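Local structure of shikimate dehydrogenase (NADP(+)) (Peptoclostridium difficile, 5DZS) at residues I142-V147 with K161-D166; K119-L124 with G175-N180; Y71-S76 with N93-Y98. The protein probably catalyses the reversible NADPH-linked reduction of 3-dehydroshikimate to shikimate, a step on the pathway to chorismate and the aromatic amino acids. All blocks are in the same frame, centred on the assembly; numbering follows the deposited sequence.

The three contacts are pairs of adjacent parallel strands in two separate sheets. Contact 3 comes first along the chain and joins strands 74-75 and 94-98 of the mixed sheet in the substrate-binding half. Contacts 1 and 2 lie in the six-stranded parallel sheet of the NADP-binding half, where strands 144-149 and 120-124 are neighbours; their centres are about 9 Å apart, and contact 1 is nested within the loop that contact 2 closes. Contact 3 is about 31 and 32 Å from them between centres, with no touch. Contacts 2 and 3 share a detail: in each, an aspartate side chain (Asp176, Asp73) accepts a backbone N-H of the partner segment. Substrate and cofactor thus have separate sheets, as is usual in this family.

Contact 1: residues I142-V147 with K161-D166; sequences IEKLYV and KAILID
The parallel sheet of the Rossmann-type NADP-binding half has strand 163-166 as an outermost strand within this chain; it runs beside strand 144-147 and pairs Ile163 with Tyr146 and Leu164 with Val147. The two short axes come within 4.7 Å but diverge by 45°, a pronounced twist. Three backbone bonds hold the pair. Ile163 straddles Tyr146, giving its N-H to Leu145 O (2.8 Å from Ile163 N) and taking the N-H of Val147 on its own O (2.9 Å from Val147 N). Val147 O then accepts from Ile165 N.

On the Tyr146 side, the side chain lies alongside that of Ile163, both pointing the same way, and CD2 of Tyr146 sits 3.9 Å from Ile163 CB. Ile165 reaches the same ring carbon from a different direction, its CG2 3.8 Å from Tyr146 CD2. On the other side, Leu145 CD2 meets Ala162 CB at 4.1 Å, and helix 128-139 covers this layer through Phe137 against Leu145 and Leu134 against Ala162.

Lys161 reaches back across the gap. Its chain is extended until the last torsion (chi4 58°) bends NZ onto Glu143 O, 2.9 Å away. The amine arrives from above the carbonyl plane, 44° out of it. Glu143 OE2 stays 5.5 Å from Lys161 NZ, so the two charges are not in contact, though they may attract each other weakly. The edge strand is therefore fastened mainly by backbone bonds and apolar packing, with one lysine-to-carbonyl bond added at Glu143.

Contact 2: residues K119-L124 with G175-N180; sequences KVAVIL and GDIILN
Val120 and Asp176 hold each other by two bonds. Val120 N donates to Asp176 OD2 at 2.9 Å, on the lone pair turned away from the other carboxylate oxygen, while Val120 O takes N-H bonds from both Asp176 and Ile177. The one from Ile177 N (3.0 Å to Val120 O) is in the carbonyl plane and the straighter; the one from Asp176 N is bent to 137°. Chi1 of -64° places the Asp176 carboxylate where OD2 meets Val120 N, and the Lys119 side chain crosses that of Asp176 at about a right angle, its CB 3.3 Å from Asp176 OD2.

Regular pairing follows: Val122 N to Ile177 O, Leu179 N to Val122 O, and Leu124 N to Leu179 O at 2.8 Å. Ala121 CB packs on Ile177 CB on one face; Leu124 CD2 meets Ile178 CD1 at 4.0 Å on the other.

Farther out, helix 128-139 lies on Ile123 and Leu179 through Phe137, and strand 144-149 flanks 120-124. Asn180 bonds Thr182 through OD1 and Asp208 through ND2. Leu179 is also close to Leu209, a predicted NADP(+)-binding residue. These are the central parallel strands typical of a Rossmann-type dinucleotide-binding fold.

Contact 3: residues Y71-S76 with N93-Y98; sequences YLDFIS and NMLYGY
Phe74 and Tyr96 form the aromatic centre on one face of this strand pair. The two side chains run alongside each other, pointing the same way, and their ring planes are turned 32° apart, an oblique arrangement. Phe74 CD2 sits over one face of the Tyr96 ring, displaced toward its rim and 3.4 Å from Tyr96 CZ. On the opposite face Leu72 and Leu95 cross at about a right angle, CD2 of Leu72 3.9 Å from Leu95 CB. The other branch of Leu72, CD1, rests 3.8 Å from Gly97 CA, close against the backbone.

Between the two faces, backbone bonds join the strands: Gly97 N donates to Phe74 O, and Ser76 N to Gly97 O at 2.8 Å, the latter almost straight. Leu95 O, at the other end, accepts both Asp73 N and Phe74 N.

The polar edge is Asp73. The first torsion (chi1 -62°) sets the carboxylate opposite its own carbonyl carbon, and from there it reaches the next strand: Leu95 N donates to Asp73 OD2 at 2.8 Å, on the OD2 lone pair turned away from OD1. Leu95 is thus gripped through both N and O by this one residue and its neighbour. At the far end Ser76 OG bonds Glu78.

Strand 74-75 is outermost in the mixed sheet within this chain. Leu95 packs on helix 46-53 through Asp47 and Ile50, while Leu72 and Leu95 both lie on Ile88 of strand 87-91. The aromatic face meets the second subunit, whose Lys80 packs on Phe74 and Tyr96, so this sheet edge also contributes to the dimer interface.

Contact 1: residues I142-V147 with K161-D166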
loop_
_atom_site.group_PDB
_atom_site.type_symbol
_atom_site.label_atom_id
_atom_site.label_comp_id
_atom_site.label_asym_id
_atom_site.label_seq_id
_atom_site.Cartn_x
_atom_site.Cartn_y
_atom_site.Cartn_z
ATOM N N ILE B 142 11.924 21.513 -10.527
ATOM C CA ILE B 142 11.624 22.329 -11.689
ATOM C C ILE B 142 12.038 23.759 -11.328
ATOM O O ILE B 142 11.818 24.209 -10.197
ATOM C CB ILE B 142 10.109 22.258 -12.046
ATOM C CG1 ILE B 142 9.812 22.876 -13.415
ATOM C CG2 ILE B 142 9.257 22.907 -10.961
ATOM C CD1 ILE B 142 10.231 22.012 -14.581
ATOM N N GLU B 143 12.663 24.458 -12.266
ATOM C CA GLU B 143 13.113 25.826 -12.014
ATOM C C GLU B 143 11.944 26.807 -12.072
ATOM O O GLU B 143 11.764 27.628 -11.170
ATOM C CB GLU B 143 14.188 26.224 -13.035
ATOM C CG GLU B 143 14.722 27.642 -12.871
ATOM C CD GLU B 143 15.432 27.860 -11.544
ATOM O OE1 GLU B 143 16.081 26.916 -11.035
ATOM O OE2 GLU B 143 15.352 28.989 -11.018
ATOM N N LYS B 144 11.148 26.699 -13.132
ATOM C CA LYS B 144 10.027 27.599 -13.369
ATOM C C LYS B 144 8.822 26.761 -13.785
ATOM O O LYS B 144 8.943 25.955 -14.694
ATOM C CB LYS B 144 10.403 28.543 -14.514
ATOM C CG LYS B 144 9.459 29.708 -14.776
ATOM C CD LYS B 144 9.615 30.815 -13.748
ATOM C CE LYS B 144 8.908 32.078 -14.211
ATOM N NZ LYS B 144 8.994 33.183 -13.222
ATOM N N LEU B 145 7.678 26.955 -13.128
ATOM C CA LEU B 145 6.447 26.212 -13.461
ATOM C C LEU B 145 5.236 27.125 -13.669
ATOM O O LEU B 145 4.885 27.926 -12.792
ATOM C CB LEU B 145 6.111 25.197 -12.363
ATOM C CG LEU B 145 4.870 24.335 -12.633
ATOM C CD1 LEU B 145 5.054 23.478 -13.882
ATOM C CD2 LEU B 145 4.540 23.461 -11.437
ATOM N N TYR B 146 4.608 27.000 -14.838
ATOM C CA TYR B 146 3.395 27.736 -15.159
ATOM C C TYR B 146 2.249 26.735 -15.315
ATOM O O TYR B 146 2.462 25.603 -15.742
ATOM C CB TYR B 146 3.515 28.475 -16.490
ATOM C CG TYR B 146 4.669 29.453 -16.650
ATOM C CD1 TYR B 146 5.911 29.020 -17.102
ATOM C CD2 TYR B 146 4.490 30.815 -16.433
ATOM C CE1 TYR B 146 6.964 29.903 -17.283
ATOM C CE2 TYR B 146 5.536 31.711 -16.620
ATOM C CZ TYR B 146 6.767 31.248 -17.040
ATOM O OH TYR B 146 7.805 32.139 -17.226
ATOM N N VAL B 147 1.042 27.163 -14.966
ATOM C CA VAL B 147 -0.163 26.367 -15.183
ATOM C C VAL B 147 -1.094 27.282 -15.966
ATOM O O VAL B 147 -1.407 28.381 -15.503
ATOM C CB VAL B 147 -0.827 25.917 -13.873
ATOM C CG1 VAL B 147 -2.110 25.154 -14.166
ATOM C CG2 VAL B 147 0.132 25.054 -13.070
ATOM N N LYS B 161 4.776 28.802 -5.824
ATOM C CA LYS B 161 5.880 28.782 -6.780
ATOM C C LYS B 161 5.357 28.666 -8.218
ATOM O O LYS B 161 5.985 29.165 -9.151
ATOM C CB LYS B 161 6.839 27.632 -6.468
ATOM C CG LYS B 161 7.990 27.490 -7.451
ATOM C CD LYS B 161 8.981 26.427 -7.004
ATOM C CE LYS B 161 10.034 26.168 -8.071
ATOM N NZ LYS B 161 10.787 27.400 -8.434
ATOM N N ALA B 162 4.215 28.003 -8.391
ATOM C CA ALA B 162 3.612 27.859 -9.717
ATOM C C ALA B 162 2.922 29.165 -10.125
ATOM O O ALA B 162 2.276 29.815 -9.302
ATOM C CB ALA B 162 2.620 26.709 -9.724
ATOM N N ILE B 163 3.064 29.546 -11.391
ATOM C CA ILE B 163 2.466 30.785 -11.894
ATOM C C ILE B 163 1.227 30.514 -12.749
ATOM O O ILE B 163 1.293 29.821 -13.761
ATOM C CB ILE B 163 3.484 31.593 -12.724
ATOM C CG1 ILE B 163 4.776 31.770 -11.925
ATOM C CG2 ILE B 163 2.897 32.942 -13.132
ATOM C CD1 ILE B 163 5.894 32.409 -12.707
ATOM N N LEU B 164 0.099 31.078 -12.333
ATOM C CA LEU B 164 -1.143 30.915 -13.064
ATOM C C LEU B 164 -1.153 31.896 -14.230
ATOM O O LEU B 164 -0.952 33.104 -14.035
ATOM C CB LEU B 164 -2.342 31.183 -12.152
ATOM C CG LEU B 164 -3.718 30.956 -12.788
ATOM C CD1 LEU B 164 -3.947 29.470 -13.035
ATOM C CD2 LEU B 164 -4.824 31.531 -11.912
ATOM N N ILE B 165 -1.371 31.373 -15.436
ATOM C CA ILE B 165 -1.441 32.189 -16.644
ATOM C C ILE B 165 -2.636 31.777 -17.481
ATOM O O ILE B 165 -3.261 30.750 -17.213
ATOM C CB ILE B 165 -0.174 32.045 -17.521
ATOM C CG1 ILE B 165 -0.009 30.593 -18.007
ATOM C CG2 ILE B 165 1.059 32.505 -16.752
ATOM C CD1 ILE B 165 1.140 30.396 -18.971
ATOM N N ASP B 166 -2.966 32.596 -18.479
ATOM C CA ASP B 166 -4.020 32.245 -19.430
ATOM C C ASP B 166 -3.340 31.942 -20.762
ATOM O O ASP B 166 -2.133 32.139 -20.903
ATOM C CB ASP B 166 -5.126 33.311 -19.537
ATOM C CG ASP B 166 -4.640 34.627 -20.103
ATOM O OD1 ASP B 166 -3.606 34.671 -20.800
ATOM O OD2 ASP B 166 -5.333 35.634 -19.861
#

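Contact 2: residues K119-L124 with G175-N180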
loop_
_atom_site.group_PDB
_atom_site.type_symbol
_atom_site.label_atom_id
_atom_site.label_comp_id
_atom_site.label_asym_id
_atom_site.label_seq_id
_atom_site.Cartn_x
_atom_site.Cartn_y
_atom_site.Cartn_z
ATOM N N LYS B 119 14.542 22.782 -15.063
ATOM C CA LYS B 119 13.902 23.127 -16.332
ATOM C C LYS B 119 12.703 24.060 -16.174
ATOM O O LYS B 119 12.321 24.427 -15.065
ATOM C CB LYS B 119 13.520 21.860 -17.082
ATOM C CG LYS B 119 14.744 21.078 -17.513
ATOM C CD LYS B 119 14.388 19.909 -18.400
ATOM C CE LYS B 119 15.652 19.177 -18.827
ATOM N NZ LYS B 119 15.342 17.928 -19.575
ATOM N N VAL B 120 12.154 24.476 -17.309
ATOM C CA VAL B 120 10.986 25.347 -17.347
ATOM C C VAL B 120 9.874 24.517 -17.963
ATOM O O VAL B 120 10.059 23.922 -19.027
ATOM C CB VAL B 120 11.224 26.609 -18.209
ATOM C CG1 VAL B 120 9.968 27.477 -18.256
ATOM C CG2 VAL B 120 12.407 27.410 -17.681
ATOM N N ALA B 121 8.729 24.456 -17.289
ATOM C CA ALA B 121 7.600 23.673 -17.787
ATOM C C ALA B 121 6.293 24.421 -17.670
ATOM O O ALA B 121 6.115 25.296 -16.808
ATOM C CB ALA B 121 7.501 22.345 -17.047
ATOM N N VAL B 122 5.379 24.058 -18.559
ATOM C CA VAL B 122 4.046 24.596 -18.574
ATOM C C VAL B 122 3.082 23.424 -18.533
ATOM O O VAL B 122 3.237 22.462 -19.289
ATOM C CB VAL B 122 3.762 25.409 -19.846
ATOM C CG1 VAL B 122 2.281 25.778 -19.942
ATOM C CG2 VAL B 122 4.632 26.648 -19.870
ATOM N N ILE B 123 2.116 23.501 -17.625
ATOM C CA ILE B 123 1.038 22.518 -17.554
ATOM C C ILE B 123 -0.204 23.170 -18.142
ATOM O O ILE B 123 -0.574 24.287 -17.750
ATOM C CB ILE B 123 0.698 22.109 -16.112
ATOM C CG1 ILE B 123 1.881 21.378 -15.468
ATOM C CG2 ILE B 123 -0.553 21.221 -16.104
ATOM C CD1 ILE B 123 1.763 21.219 -13.967
ATOM N N LEU B 124 -0.847 22.481 -19.078
ATOM C CA LEU B 124 -2.084 22.954 -19.666
ATOM C C LEU B 124 -3.259 22.343 -18.923
ATOM O O LEU B 124 -3.409 21.107 -18.900
ATOM C CB LEU B 124 -2.180 22.548 -21.131
ATOM C CG LEU B 124 -1.034 22.962 -22.043
ATOM C CD1 LEU B 124 -1.252 22.365 -23.420
ATOM C CD2 LEU B 124 -0.931 24.481 -22.084
ATOM N N GLY B 175 9.896 27.544 -23.058
ATOM C CA GLY B 175 10.370 26.615 -22.038
ATOM C C GLY B 175 10.815 25.275 -22.580
ATOM O O GLY B 175 10.877 25.065 -23.789
ATOM N N ASP B 176 11.127 24.367 -21.664
ATOM C CA ASP B 176 11.575 23.022 -22.012
ATOM C C ASP B 176 10.423 22.063 -22.273
ATOM O O ASP B 176 10.375 21.401 -23.306
ATOM C CB ASP B 176 12.414 22.450 -20.864
ATOM C CG ASP B 176 13.689 23.228 -20.639
ATOM O OD1 ASP B 176 14.602 23.096 -21.477
ATOM O OD2 ASP B 176 13.790 23.945 -19.619
ATOM N N ILE B 177 9.495 21.996 -21.320
ATOM C CA ILE B 177 8.400 21.036 -21.359
ATOM C C ILE B 177 7.010 21.652 -21.349
ATOM O O ILE B 177 6.740 22.595 -20.601
ATOM C CB ILE B 177 8.474 20.126 -20.107
ATOM C CG1 ILE B 177 9.766 19.303 -20.115
ATOM C CG2 ILE B 177 7.256 19.214 -20.013
ATOM C CD1 ILE B 177 10.107 18.697 -18.768
ATOM N N ILE B 178 6.141 21.129 -22.205
ATOM C CA ILE B 178 4.731 21.501 -22.182
ATOM C C ILE B 178 3.949 20.194 -22.021
ATOM O O ILE B 178 4.084 19.248 -22.817
ATOM C CB ILE B 178 4.291 22.361 -23.387
ATOM C CG1 ILE B 178 2.846 22.850 -23.192
ATOM C CG2 ILE B 178 4.470 21.623 -24.708
ATOM C CD1 ILE B 178 2.433 23.920 -24.186
ATOM N N LEU B 179 3.131 20.162 -20.978
ATOM C CA LEU B 179 2.364 18.974 -20.622
ATOM C C LEU B 179 0.864 19.254 -20.721
ATOM O O LEU B 179 0.347 20.225 -20.124
ATOM C CB LEU B 179 2.774 18.522 -19.230
ATOM C CG LEU B 179 2.118 17.233 -18.685
ATOM C CD1 LEU B 179 3.041 16.505 -17.726
ATOM C CD2 LEU B 179 0.774 17.511 -18.033
ATOM N N ASN B 180 0.178 18.427 -21.503
ATOM C CA ASN B 180 -1.262 18.555 -21.659
ATOM C C ASN B 180 -2.042 17.761 -20.617
ATOM O O ASN B 180 -2.074 16.523 -20.668
ATOM C CB ASN B 180 -1.714 18.072 -23.032
ATOM C CG ASN B 180 -3.220 18.157 -23.192
ATOM O OD1 ASN B 180 -3.840 19.128 -22.758
ATOM N ND2 ASN B 180 -3.816 17.135 -23.792
#

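Contact 3: residues Y71-S76 with N93-Y98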
loop_
_atom_site.group_PDB
_atom_site.type_symbol
_atom_site.label_atom_id
_atom_site.label_comp_id
_atom_site.label_asym_id
_atom_site.label_seq_id
_atom_site.Cartn_x
_atom_site.Cartn_y
_atom_site.Cartn_z
ATOM N N TYR B 71 -17.245 11.983 -0.295
ATOM C CA TYR B 71 -18.023 10.782 -0.059
ATOM C C TYR B 71 -17.183 9.661 0.504
ATOM O O TYR B 71 -17.712 8.585 0.769
ATOM C CB TYR B 71 -18.691 10.298 -1.355
ATOM C CG TYR B 71 -19.608 11.335 -1.958
ATOM C CD1 TYR B 71 -20.855 11.594 -1.397
ATOM C CD2 TYR B 71 -19.224 12.073 -3.062
ATOM C CE1 TYR B 71 -21.693 12.541 -1.946
ATOM C CE2 TYR B 71 -20.067 13.024 -3.612
ATOM C CZ TYR B 71 -21.281 13.261 -3.036
ATOM O OH TYR B 71 -22.116 14.199 -3.565
ATOM N N LEU B 72 -15.879 9.894 0.676
ATOM C CA LEU B 72 -15.001 8.854 1.167
ATOM C C LEU B 72 -14.772 8.919 2.671
ATOM O O LEU B 72 -14.882 9.980 3.297
ATOM C CB LEU B 72 -13.656 8.934 0.412
ATOM C CG LEU B 72 -13.802 9.031 -1.103
ATOM C CD1 LEU B 72 -12.440 9.092 -1.770
ATOM C CD2 LEU B 72 -14.623 7.869 -1.666
ATOM N N ASP B 73 -14.457 7.771 3.267
ATOM C CA ASP B 73 -14.234 7.688 4.664
ATOM C C ASP B 73 -12.808 8.032 5.078
ATOM O O ASP B 73 -12.601 8.678 6.108
ATOM C CB ASP B 73 -14.618 6.305 5.160
ATOM C CG ASP B 73 -16.075 6.015 4.930
ATOM O OD1 ASP B 73 -16.891 6.561 5.740
ATOM O OD2 ASP B 73 -16.440 5.252 4.018
ATOM N N PHE B 74 -11.835 7.615 4.256
ATOM C CA PHE B 74 -10.444 7.832 4.540
ATOM C C PHE B 74 -9.759 8.203 3.244
ATOM O O PHE B 74 -10.061 7.616 2.212
ATOM C CB PHE B 74 -9.785 6.575 5.130
ATOM C CG PHE B 74 -10.481 6.052 6.348
ATOM C CD1 PHE B 74 -10.330 6.697 7.560
ATOM C CD2 PHE B 74 -11.303 4.928 6.272
ATOM C CE1 PHE B 74 -10.991 6.228 8.695
ATOM C CE2 PHE B 74 -11.931 4.466 7.401
ATOM C CZ PHE B 74 -11.792 5.114 8.591
ATOM N N ILE B 75 -8.870 9.176 3.303
ATOM C CA ILE B 75 -8.093 9.632 2.163
ATOM C C ILE B 75 -6.604 9.504 2.452
ATOM O O ILE B 75 -6.089 10.025 3.454
ATOM C CB ILE B 75 -8.465 11.061 1.772
ATOM C CG1 ILE B 75 -9.986 11.108 1.481
ATOM C CG2 ILE B 75 -7.655 11.492 0.559
ATOM C CD1 ILE B 75 -10.531 12.465 1.123
ATOM N N SER B 76 -5.916 8.768 1.589
ATOM C CA SER B 76 -4.479 8.540 1.753
ATOM C C SER B 76 -3.737 9.880 1.666
ATOM O O SER B 76 -4.144 10.782 0.949
ATOM C CB SER B 76 -4.060 7.511 0.705
ATOM O OG SER B 76 -2.714 7.123 0.863
ATOM N N ASN B 93 -17.060 -2.038 4.535
ATOM C CA ASN B 93 -18.094 -1.046 4.291
ATOM C C ASN B 93 -17.647 0.410 4.353
ATOM O O ASN B 93 -18.481 1.323 4.468
ATOM C CB ASN B 93 -19.293 -1.275 5.245
ATOM C CG ASN B 93 -20.610 -0.863 4.634
ATOM O OD1 ASN B 93 -20.896 -1.175 3.479
ATOM N ND2 ASN B 93 -21.436 -0.190 5.421
ATOM N N MET B 94 -16.327 0.608 4.243
ATOM C CA MET B 94 -15.715 1.925 4.249
ATOM C C MET B 94 -15.006 2.137 2.920
ATOM O O MET B 94 -14.569 1.178 2.282
ATOM C CB MET B 94 -14.697 2.042 5.389
ATOM C CG MET B 94 -15.303 1.899 6.766
ATOM S SD MET B 94 -16.394 3.268 7.178
ATOM C CE MET B 94 -15.207 4.434 7.800
ATOM N N LEU B 95 -14.916 3.392 2.499
ATOM C CA LEU B 95 -14.224 3.751 1.266
ATOM C C LEU B 95 -12.944 4.531 1.544
ATOM O O LEU B 95 -12.959 5.533 2.261
ATOM C CB LEU B 95 -15.126 4.569 0.329
ATOM C CG LEU B 95 -16.395 3.838 -0.114
ATOM C CD1 LEU B 95 -17.233 4.767 -0.996
ATOM C CD2 LEU B 95 -16.103 2.548 -0.821
ATOM N N TYR B 96 -11.853 4.052 0.941
ATOM C CA TYR B 96 -10.511 4.620 1.043
ATOM C C TYR B 96 -10.121 5.178 -0.300
ATOM O O TYR B 96 -10.228 4.480 -1.328
ATOM C CB TYR B 96 -9.496 3.541 1.425
ATOM C CG TYR B 96 -9.670 2.972 2.821
ATOM C CD1 TYR B 96 -10.703 2.095 3.123
ATOM C CD2 TYR B 96 -8.769 3.277 3.811
ATOM C CE1 TYR B 96 -10.854 1.604 4.403
ATOM C CE2 TYR B 96 -8.904 2.758 5.071
ATOM C CZ TYR B 96 -9.951 1.943 5.364
ATOM O OH TYR B 96 -10.098 1.392 6.640
ATOM N N GLY B 97 -9.674 6.411 -0.315
ATOM C CA GLY B 97 -9.244 7.090 -1.529
ATOM C C GLY B 97 -7.738 7.240 -1.650
ATOM O O GLY B 97 -7.067 7.636 -0.675
ATOM N N TYR B 98 -7.227 6.996 -2.859
ATOM C CA TYR B 98 -5.814 7.085 -3.185
ATOM C C TYR B 98 -5.639 7.834 -4.488
ATOM O O TYR B 98 -6.606 8.028 -5.242
ATOM C CB TYR B 98 -5.202 5.675 -3.363
ATOM C CG TYR B 98 -5.410 4.742 -2.207
ATOM C CD1 TYR B 98 -6.604 4.041 -2.041
ATOM C CD2 TYR B 98 -4.425 4.541 -1.269
ATOM C CE1 TYR B 98 -6.799 3.212 -0.973
ATOM C CE2 TYR B 98 -4.606 3.652 -0.218
ATOM C CZ TYR B 98 -5.814 2.980 -0.091
ATOM O OH TYR B 98 -6.012 2.106 0.976
#